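Local coordinates for protein 4-amino-4-deoxy-L-arabinose transferase or related glycosyltransferases of PMT family (Cupriavidus metallidurans, PDB 5EZM) that probably transfers 4-amino-4-deoxy-L-arabinose from a polyprenyl-phosphate carrier to lipid A, as a zinc-binding membrane glycosyltransferase of the GT-C fold, at residues D468-I473 with F495-P500; R52-P57 with Q109-V114; K374-M379 with A425-L430. All coordinates share one frame; numbering follows the deposited sequence. Where two conformers were deposited one is given.

Contact 1 (D468-I473 with F495-P500); sequences DIAPQI and FYLRHP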
loop_
_atom_site.group_PDB
_atom_site.type_symbol
_atom_site.label_atom_id
_atom_site.label_comp_id
_atom_site.label_asym_id
_atom_site.label_seq_id
_atom_site.Cartn_x
_atom_site.Cartn_y
_atom_site.Cartn_z
ATOM N N ASP A 468 11.472 9.415 -17.614
ATOM C CA ASP A 468 11.684 9.895 -18.976
ATOM C C ASP A 468 13.096 10.447 -19.154
ATOM O O ASP A 468 13.771 10.142 -20.144
ATOM C CB ASP A 468 10.640 10.955 -19.333
ATOM C CG ASP A 468 9.262 10.364 -19.586
ATOM O OD1 ASP A 468 9.176 9.183 -19.990
ATOM O OD2 ASP A 468 8.261 11.087 -19.388
ATOM N N ILE A 469 13.564 11.266 -18.206
ATOM C CA ILE A 469 14.902 11.839 -18.311
ATOM C C ILE A 469 15.978 10.904 -17.777
ATOM O O ILE A 469 17.162 11.263 -17.797
ATOM C CB ILE A 469 14.996 13.192 -17.576
ATOM C CG1 ILE A 469 15.084 12.981 -16.065
ATOM C CG2 ILE A 469 13.807 14.066 -17.940
ATOM C CD1 ILE A 469 15.270 14.264 -15.287
ATOM N N ALA A 470 15.608 9.714 -17.305
ATOM C CA ALA A 470 16.622 8.768 -16.842
ATOM C C ALA A 470 17.556 8.313 -17.961
ATOM O O ALA A 470 18.779 8.288 -17.736
ATOM C CB ALA A 470 15.952 7.581 -16.140
ATOM N N PRO A 471 17.086 7.954 -19.167
ATOM C CA PRO A 471 18.052 7.553 -20.210
ATOM C C PRO A 471 19.058 8.634 -20.580
ATOM O O PRO A 471 20.233 8.318 -20.800
ATOM C CB PRO A 471 17.149 7.185 -21.397
ATOM C CG PRO A 471 15.874 6.777 -20.781
ATOM C CD PRO A 471 15.701 7.691 -19.600
ATOM N N GLN A 472 18.630 9.897 -20.671
ATOM C CA GLN A 472 19.573 10.980 -20.951
ATOM C C GLN A 472 20.677 11.038 -19.900
ATOM O O GLN A 472 21.856 11.202 -20.234
ATOM C CB GLN A 472 18.835 12.317 -21.020
ATOM C CG GLN A 472 17.902 12.460 -22.212
ATOM C CD GLN A 472 18.650 12.684 -23.515
ATOM O OE1 GLN A 472 19.820 13.073 -23.513
ATOM N NE2 GLN A 472 17.976 12.440 -24.637
ATOM N N ILE A 473 20.312 10.897 -18.624
ATOM C CA ILE A 473 21.291 10.967 -17.544
ATOM C C ILE A 473 22.202 9.748 -17.563
ATOM O O ILE A 473 23.416 9.860 -17.355
ATOM C CB ILE A 473 20.572 11.112 -16.192
ATOM C CG1 ILE A 473 19.696 12.364 -16.191
ATOM C CG2 ILE A 473 21.574 11.159 -15.045
ATOM C CD1 ILE A 473 18.823 12.483 -14.977
ATOM N N PHE A 495 16.086 4.977 -8.412
ATOM C CA PHE A 495 15.695 3.624 -8.794
ATOM C C PHE A 495 15.827 3.425 -10.296
ATOM O O PHE A 495 16.405 2.432 -10.752
ATOM C CB PHE A 495 14.261 3.330 -8.350
ATOM C CG PHE A 495 13.740 1.993 -8.824
ATOM C CD1 PHE A 495 14.022 0.832 -8.118
ATOM C CD2 PHE A 495 12.969 1.897 -9.973
ATOM C CE1 PHE A 495 13.540 -0.400 -8.551
ATOM C CE2 PHE A 495 12.484 0.670 -10.412
ATOM C CZ PHE A 495 12.769 -0.479 -9.701
ATOM N N TYR A 496 15.287 4.359 -11.082
ATOM C CA TYR A 496 15.350 4.217 -12.533
ATOM C C TYR A 496 16.777 4.321 -13.051
ATOM O O TYR A 496 17.091 3.761 -14.108
ATOM C CB TYR A 496 14.452 5.252 -13.206
ATOM C CG TYR A 496 12.996 4.875 -13.138
ATOM C CD1 TYR A 496 12.479 3.891 -13.970
ATOM C CD2 TYR A 496 12.136 5.488 -12.234
ATOM C CE1 TYR A 496 11.149 3.530 -13.909
ATOM C CE2 TYR A 496 10.797 5.133 -12.167
ATOM C CZ TYR A 496 10.314 4.152 -13.008
ATOM O OH TYR A 496 8.991 3.791 -12.952
ATOM N N LEU A 497 17.657 5.013 -12.325
ATOM C CA LEU A 497 19.057 5.076 -12.720
ATOM C C LEU A 497 19.866 3.879 -12.239
ATOM O O LEU A 497 21.006 3.710 -12.686
ATOM C CB LEU A 497 19.695 6.364 -12.195
ATOM C CG LEU A 497 19.233 7.645 -12.886
ATOM C CD1 LEU A 497 19.790 8.860 -12.174
ATOM C CD2 LEU A 497 19.647 7.636 -14.346
ATOM N N ARG A 498 19.302 3.046 -11.362
ATOM C CA ARG A 498 20.046 1.987 -10.683
ATOM C C ARG A 498 21.298 2.566 -10.028
ATOM O O ARG A 498 22.404 2.035 -10.152
ATOM C CB ARG A 498 20.402 0.849 -11.645
ATOM C CG ARG A 498 19.297 0.443 -12.617
ATOM C CD ARG A 498 18.174 -0.293 -11.918
ATOM N NE ARG A 498 17.324 -1.037 -12.848
ATOM C CZ ARG A 498 16.129 -0.630 -13.272
ATOM N NH1 ARG A 498 15.631 0.526 -12.851
ATOM N NH2 ARG A 498 15.428 -1.381 -14.114
ATOM N N HIS A 499 21.115 3.688 -9.331
ATOM C CA HIS A 499 22.232 4.465 -8.809
ATOM C C HIS A 499 21.799 5.279 -7.592
ATOM O O HIS A 499 20.878 6.099 -7.691
ATOM C CB HIS A 499 22.782 5.380 -9.901
ATOM C CG HIS A 499 24.103 6.000 -9.571
ATOM N ND1 HIS A 499 24.249 6.962 -8.596
ATOM C CD2 HIS A 499 25.337 5.806 -10.097
ATOM C CE1 HIS A 499 25.517 7.328 -8.530
ATOM N NE2 HIS A 499 26.198 6.642 -9.431
ATOM N N PRO A 500 22.434 5.090 -6.439
ATOM C CA PRO A 500 21.994 5.782 -5.225
ATOM C C PRO A 500 22.395 7.247 -5.221
ATOM O O PRO A 500 23.357 7.666 -5.868
ATOM C CB PRO A 500 22.713 5.026 -4.098
ATOM C CG PRO A 500 23.272 3.788 -4.734
ATOM C CD PRO A 500 23.520 4.141 -6.161
#

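Contact 2 (R52-P57 with Q109-V114); sequences RHLVGP and QARLAV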
loop_
_atom_site.group_PDB
_atom_site.type_symbol
_atom_site.label_atom_id
_atom_site.label_comp_id
_atom_site.label_asym_id
_atom_site.label_seq_id
_atom_site.Cartn_x
_atom_site.Cartn_y
_atom_site.Cartn_z
ATOM N N ARG A 52 2.111 1.573 -14.857
ATOM C CA ARG A 52 2.354 2.896 -14.305
ATOM C C ARG A 52 3.805 2.989 -13.860
ATOM O O ARG A 52 4.371 2.010 -13.366
ATOM C CB ARG A 52 1.434 3.198 -13.115
ATOM C CG ARG A 52 -0.053 3.067 -13.398
ATOM C CD ARG A 52 -0.878 3.392 -12.158
ATOM N NE ARG A 52 -0.574 2.507 -11.037
ATOM C CZ ARG A 52 0.201 2.835 -10.007
ATOM N NH1 ARG A 52 0.756 4.039 -9.945
ATOM N NH2 ARG A 52 0.424 1.960 -9.034
ATOM N N HIS A 53 4.404 4.160 -14.042
ATOM C CA HIS A 53 5.705 4.406 -13.446
ATOM C C HIS A 53 5.562 4.569 -11.938
ATOM O O HIS A 53 4.476 4.839 -11.417
ATOM C CB HIS A 53 6.356 5.643 -14.058
ATOM C CG HIS A 53 6.810 5.446 -15.469
ATOM N ND1 HIS A 53 6.045 5.813 -16.556
ATOM C CD2 HIS A 53 7.946 4.910 -15.973
ATOM C CE1 HIS A 53 6.692 5.517 -17.668
ATOM N NE2 HIS A 53 7.849 4.965 -17.342
ATOM N N LEU A 54 6.678 4.396 -11.233
ATOM C CA LEU A 54 6.653 4.405 -9.775
ATOM C C LEU A 54 6.325 5.797 -9.251
ATOM O O LEU A 54 6.907 6.795 -9.689
ATOM C CB LEU A 54 7.992 3.930 -9.216
ATOM C CG LEU A 54 8.370 2.480 -9.513
ATOM C CD1 LEU A 54 9.677 2.128 -8.832
ATOM C CD2 LEU A 54 7.263 1.534 -9.075
ATOM N N VAL A 55 5.392 5.857 -8.308
ATOM C CA VAL A 55 4.905 7.111 -7.748
ATOM C C VAL A 55 5.577 7.314 -6.395
ATOM O O VAL A 55 5.351 6.544 -5.454
ATOM C CB VAL A 55 3.376 7.111 -7.625
ATOM C CG1 VAL A 55 2.898 8.316 -6.822
ATOM C CG2 VAL A 55 2.738 7.092 -9.009
ATOM N N GLY A 56 6.403 8.350 -6.290
ATOM C CA GLY A 56 7.045 8.681 -5.031
ATOM C C GLY A 56 6.088 9.318 -4.043
ATOM O O GLY A 56 5.047 9.844 -4.437
ATOM N N PRO A 57 6.432 9.287 -2.748
ATOM C CA PRO A 57 7.660 8.685 -2.216
ATOM C C PRO A 57 7.599 7.174 -2.000
ATOM O O PRO A 57 8.614 6.509 -2.196
ATOM C CB PRO A 57 7.833 9.399 -0.873
ATOM C CG PRO A 57 6.452 9.754 -0.462
ATOM C CD PRO A 57 5.709 10.064 -1.726
ATOM N N GLN A 109 7.355 -5.930 -10.623
ATOM C CA GLN A 109 8.048 -6.692 -9.590
ATOM C C GLN A 109 8.102 -5.917 -8.280
ATOM O O GLN A 109 7.974 -6.500 -7.197
ATOM C CB GLN A 109 9.458 -7.055 -10.055
ATOM C CG GLN A 109 9.502 -7.959 -11.281
ATOM C CD GLN A 109 9.604 -7.182 -12.577
ATOM O OE1 GLN A 109 9.013 -6.109 -12.722
ATOM N NE2 GLN A 109 10.364 -7.716 -13.529
ATOM N N ALA A 110 8.284 -4.600 -8.357
ATOM C CA ALA A 110 8.322 -3.785 -7.152
ATOM C C ALA A 110 6.964 -3.696 -6.469
ATOM O O ALA A 110 6.904 -3.374 -5.277
ATOM C CB ALA A 110 8.834 -2.385 -7.490
ATOM N N ARG A 111 5.880 -3.970 -7.194
ATOM C CA ARG A 111 4.532 -3.961 -6.642
ATOM C C ARG A 111 4.020 -5.360 -6.347
ATOM O O ARG A 111 2.820 -5.535 -6.116
ATOM C CB ARG A 111 3.574 -3.243 -7.595
ATOM C CG ARG A 111 3.844 -1.745 -7.713
ATOM C CD ARG A 111 2.739 -1.025 -8.458
ATOM N NE ARG A 111 3.097 -0.752 -9.843
ATOM C CZ ARG A 111 3.405 0.451 -10.316
ATOM N NH1 ARG A 111 3.399 1.506 -9.511
ATOM N NH2 ARG A 111 3.715 0.602 -11.596
ATOM N N LEU A 112 4.903 -6.360 -6.337
ATOM C CA LEU A 112 4.452 -7.743 -6.237
ATOM C C LEU A 112 3.981 -8.077 -4.825
ATOM O O LEU A 112 2.987 -8.796 -4.648
ATOM C CB LEU A 112 5.577 -8.679 -6.675
ATOM C CG LEU A 112 5.152 -10.057 -7.169
ATOM C CD1 LEU A 112 4.255 -9.922 -8.388
ATOM C CD2 LEU A 112 6.374 -10.902 -7.488
ATOM N N ALA A 113 4.677 -7.560 -3.808
ATOM C CA ALA A 113 4.309 -7.851 -2.427
ATOM C C ALA A 113 2.896 -7.372 -2.116
ATOM O O ALA A 113 2.125 -8.076 -1.453
ATOM C CB ALA A 113 5.315 -7.211 -1.472
ATOM N N VAL A 114 2.531 -6.180 -2.594
ATOM C CA VAL A 114 1.208 -5.656 -2.274
ATOM C C VAL A 114 0.127 -6.379 -3.069
ATOM O O VAL A 114 -0.989 -6.574 -2.569
ATOM C CB VAL A 114 1.163 -4.132 -2.493
ATOM C CG1 VAL A 114 2.108 -3.446 -1.528
ATOM C CG2 VAL A 114 1.524 -3.776 -3.919
#

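Contact 3 (K374-M379 with A425-L430); sequences KQLIGM and AVARLL. With MPG ([(Z)-octadec-9-enyl] (2R)-2,3-bis(oxidanyl)propanoate), chain I; MPG ([(Z)-octadec-9-enyl] (2R)-2,3-bis(oxidanyl)propanoate), chain B.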
loop_
_atom_site.group_PDB
_atom_site.type_symbol
_atom_site.label_atom_id
_atom_site.label_comp_id
_atom_site.label_asym_id
_atom_site.label_seq_id
_atom_site.Cartn_x
_atom_site.Cartn_y
_atom_site.Cartn_z
ATOM N N LYS A 374 -32.254 -1.544 -5.268
ATOM C CA LYS A 374 -32.050 -0.255 -4.613
ATOM C C LYS A 374 -30.580 0.144 -4.642
ATOM O O LYS A 374 -30.230 1.272 -5.023
ATOM C CB LYS A 374 -32.548 -0.309 -3.167
ATOM C CG LYS A 374 -34.021 -0.643 -2.987
ATOM C CD LYS A 374 -34.348 -0.799 -1.508
ATOM C CE LYS A 374 -35.846 -0.818 -1.258
ATOM N NZ LYS A 374 -36.536 -1.863 -2.056
ATOM N N GLN A 375 -29.700 -0.782 -4.248
ATOM C CA GLN A 375 -28.271 -0.478 -4.256
ATOM C C GLN A 375 -27.794 -0.084 -5.650
ATOM O O GLN A 375 -27.037 0.882 -5.803
ATOM C CB GLN A 375 -27.474 -1.673 -3.732
ATOM C CG GLN A 375 -27.699 -1.960 -2.261
ATOM C CD GLN A 375 -27.328 -0.783 -1.380
ATOM O OE1 GLN A 375 -26.414 -0.021 -1.696
ATOM N NE2 GLN A 375 -28.041 -0.626 -0.271
ATOM N N LEU A 376 -28.234 -0.814 -6.679
ATOM C CA LEU A 376 -27.826 -0.499 -8.046
ATOM C C LEU A 376 -28.294 0.888 -8.457
ATOM O O LEU A 376 -27.588 1.601 -9.179
ATOM C CB LEU A 376 -28.371 -1.545 -9.017
ATOM C CG LEU A 376 -27.698 -2.913 -9.003
ATOM C CD1 LEU A 376 -28.402 -3.864 -9.960
ATOM C CD2 LEU A 376 -26.242 -2.753 -9.372
ATOM N N ILE A 377 -29.493 1.284 -8.022
ATOM C CA ILE A 377 -29.988 2.621 -8.339
ATOM C C ILE A 377 -29.103 3.677 -7.690
ATOM O O ILE A 377 -28.634 4.614 -8.351
ATOM C CB ILE A 377 -31.454 2.772 -7.902
ATOM C CG1 ILE A 377 -32.355 1.861 -8.737
ATOM C CG2 ILE A 377 -31.888 4.224 -8.020
ATOM C CD1 ILE A 377 -33.806 1.906 -8.332
ATOM N N GLY A 378 -28.858 3.537 -6.384
ATOM C CA GLY A 378 -28.012 4.505 -5.702
ATOM C C GLY A 378 -26.634 4.618 -6.330
ATOM O O GLY A 378 -26.144 5.722 -6.595
ATOM N N MET A 379 -25.995 3.473 -6.586
ATOM C CA MET A 379 -24.643 3.502 -7.135
ATOM C C MET A 379 -24.625 4.029 -8.562
ATOM O O MET A 379 -23.646 4.660 -8.975
ATOM C CB MET A 379 -24.007 2.115 -7.072
ATOM C CG MET A 379 -22.510 2.147 -7.316
ATOM S SD MET A 379 -21.691 3.320 -6.216
ATOM C CE MET A 379 -20.051 3.379 -6.932
ATOM N N ALA A 425 -25.350 -1.260 -15.284
ATOM C CA ALA A 425 -26.451 -1.529 -16.205
ATOM C C ALA A 425 -26.580 -3.021 -16.492
ATOM O O ALA A 425 -27.674 -3.592 -16.394
ATOM C CB ALA A 425 -26.249 -0.743 -17.500
ATOM N N VAL A 426 -25.470 -3.672 -16.847
ATOM C CA VAL A 426 -25.548 -5.100 -17.140
ATOM C C VAL A 426 -25.875 -5.893 -15.876
ATOM O O VAL A 426 -26.538 -6.936 -15.946
ATOM C CB VAL A 426 -24.251 -5.587 -17.820
ATOM C CG1 VAL A 426 -23.039 -5.128 -17.057
ATOM C CG2 VAL A 426 -24.249 -7.099 -17.958
ATOM N N ALA A 427 -25.454 -5.408 -14.705
ATOM C CA ALA A 427 -25.863 -6.053 -13.460
ATOM C C ALA A 427 -27.374 -5.973 -13.274
ATOM O O ALA A 427 -28.012 -6.952 -12.861
ATOM C CB ALA A 427 -25.143 -5.420 -12.271
ATOM N N ARG A 428 -27.964 -4.816 -13.582
ATOM C CA ARG A 428 -29.418 -4.696 -13.535
ATOM C C ARG A 428 -30.079 -5.633 -14.538
ATOM O O ARG A 428 -31.155 -6.180 -14.269
ATOM C CB ARG A 428 -29.839 -3.248 -13.791
ATOM C CG ARG A 428 -31.346 -3.028 -13.767
ATOM C CD ARG A 428 -31.951 -3.526 -12.465
ATOM N NE ARG A 428 -33.397 -3.333 -12.422
ATOM C CZ ARG A 428 -34.285 -4.233 -12.833
ATOM N NH1 ARG A 428 -33.878 -5.397 -13.323
ATOM N NH2 ARG A 428 -35.583 -3.968 -12.756
ATOM N N LEU A 429 -29.452 -5.835 -15.699
ATOM C CA LEU A 429 -29.996 -6.792 -16.658
ATOM C C LEU A 429 -29.896 -8.224 -16.145
ATOM O O LEU A 429 -30.756 -9.055 -16.458
ATOM C CB LEU A 429 -29.285 -6.663 -18.005
ATOM C CG LEU A 429 -29.753 -5.517 -18.905
ATOM C CD1 LEU A 429 -28.985 -5.520 -20.221
ATOM C CD2 LEU A 429 -31.254 -5.601 -19.150
ATOM N N LEU A 430 -28.868 -8.531 -15.357
ATOM C CA LEU A 430 -28.678 -9.869 -14.816
ATOM C C LEU A 430 -29.395 -10.083 -13.488
ATOM O O LEU A 430 -29.337 -11.191 -12.946
ATOM C CB LEU A 430 -27.183 -10.166 -14.647
ATOM C CG LEU A 430 -26.452 -10.826 -15.821
ATOM C CD1 LEU A 430 -27.041 -12.197 -16.114
ATOM C CD2 LEU A 430 -26.488 -9.956 -17.067
HETATM C C2 MPG I . -26.645 5.226 -1.811
HETATM C C3 MPG I . -27.601 4.056 -2.010
HETATM C C4 MPG I . -28.596 3.927 -0.869
HETATM C C5 MPG I . -29.429 2.641 -0.973
HETATM C C6 MPG I . -30.266 2.397 0.291
HETATM C C7 MPG I . -31.065 1.084 0.217
HETATM C C8 MPG I . -31.819 0.779 1.534
HETATM C C1 MPG I . -25.480 5.188 -2.803
HETATM C C2 MPG B . -30.561 1.482 -12.737
HETATM C C3 MPG B . -29.402 1.337 -13.715
HETATM C C4 MPG B . -29.192 2.599 -14.537
HETATM C C5 MPG B . -28.079 2.437 -15.585
HETATM C C6 MPG B . -27.664 3.782 -16.201
HETATM C C7 MPG B . -26.418 3.640 -17.091
HETATM C C1 MPG B . -30.840 0.186 -11.970
#

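Contact 1 (D468-I473 with F495-P500)
In the C-terminal domain, the first turn of helix 470-474 meets the end of helix 493-497 through Ala470, Ile473, Tyr496 and Leu497. The contact is small and rests on van der Waals packing. Ala470 points its CB at the other helix, where it lies 4.0 Å from Tyr496 CB. Tyr496 gives only this CB to the contact. Its ring runs away, and its OH is hydrogen-bonded to Glu107 OE2 and to the backbone N of Leu54.

Leu497 does most of the touching. Its CG stands beside the backbone N, and with chi1 at -71° the branched end of Leu497 turns to helix 470-474. Leu497 CD2 rests 3.6 Å from Ala470 O and 4.0 Å from Ile473 CB. Leu497 CD1 reaches Ile473 CG2 at 4.1 Å. The Ile473 and Leu497 side chains cross at about a right angle. Leu497 also packs on Leu483 and Ile473 on Ala560, both in strands of the mixed sheet.

After Leu497 the chain turns sharply at Arg498. Phe495 O takes the Arg498 N bond at 3.0 Å. As an addition from the side chain, Arg498 NH1 donates to Phe495 O at 2.9 Å, from the opposite face of the carbonyl plane. The positive phi of Arg498 (52°) and its backbone bonds back into the last turn make a Schellman motif closing a short helix, in a domain where helices pack against a mixed beta sheet.

Contact 2 (R52-P57 with Q109-V114)
The loop carrying Arg52 and Leu54 passes the break between helix 107-110 and helix 112-133, where Arg111 sits. The backbones stay well apart: the nearest CA atoms, of Leu54 and Ala110, are 8.8 Å from each other. Arg111 has left the first helix and holds the N-cap position of the second. Its long side chain bridges the gap and ends between Arg52 and Leu54. Leu54 CD2 lies over one guanidinium face, toward its rim, 3.9 Å from Arg111 NH1.

Here the loop after the first transmembrane helix meets the start of a later one, probably near the membrane surface, in the GT-C fold. Arg52 comes over the opposite face of the Arg111 group. Its bend at chi3 (-60°) folds the guanidinium over, with the two planes 44° apart. Arg52 NH2 and Arg111 NH1, both donors, lie 3.0 Å from each other. Glu59 pairs with Arg111 NH1 and more weakly with Arg52 NH2, which is also hydrogen-bonded to His156 O.

Replacing Arg52 by an alanine would probably leave His156 O without this donor and uncover one face of the Arg111 guanidinium. Arg111 NH2 donates to Arg52 O, but the modelled 2.4 Å is too short to be trusted. Arg111 NE is hydrogen-bonded to Leu49 O.

Contact 3 (K374-M379 with A425-L430)
The Arg428 guanidinium has C1 of one bound MPG lipid at its edge, near its plane, while the Arg428 CB meets Leu376 across the contact. This is helix-to-helix packing within the transmembrane bundle, between helix 369-389 and helix 403-430. The second flat group, the Gln375 amide, meets another MPG on the side of its helix turned from Arg428. There Gln375 NE2 lies 3.5 Å from C7 of that lipid, and it also makes a weak hydrogen bond to Gly301 O.

One leucine carries the helix pair. Leu376 points at the other helix and spreads its two methyls over a single turn. Leu376 CD1 sits on the backbone, 3.8 Å from Arg428 N, and close to the Arg428 CA. Leu376 CD2 meets Ala427 CB at 4.1 Å. Leu376 also packs on Ile424 and on Tyr442 of helix 435-456, which closes the buried side.

The other side faces lipid. Arg428 holds CG anti to the backbone N (chi1 180°), which brings CB, CG and CD up to C1 of the first MPG. The lipid end enters between the two helices: its C1 is 3.7 Å from Arg428 CG and 3.9 Å from Ile377 CG1.

Overall arrangement
Along the chain the contacts come in series: contact 2 closes first, then contact 3, then contact 1. Contacts 1 and 2 are neighbours, with centres about 16 Å apart. They touch directly, for Phe495 CD2 packs 3.5 Å from Leu54 CD1. This joins the C-terminal domain with its mixed sheet to the loop between helix 31-47 and helix 58-72. Contact 3 stands alone in the transmembrane bundle. Its centre is about 34 Å from that of contact 2 and about 47 Å from that of contact 1. Contact 1 lies within the C-terminal domain and touches contact 2, so the pair probably marks where that domain rests on the membrane part. Contact 3 is a lipid-facing helix pair.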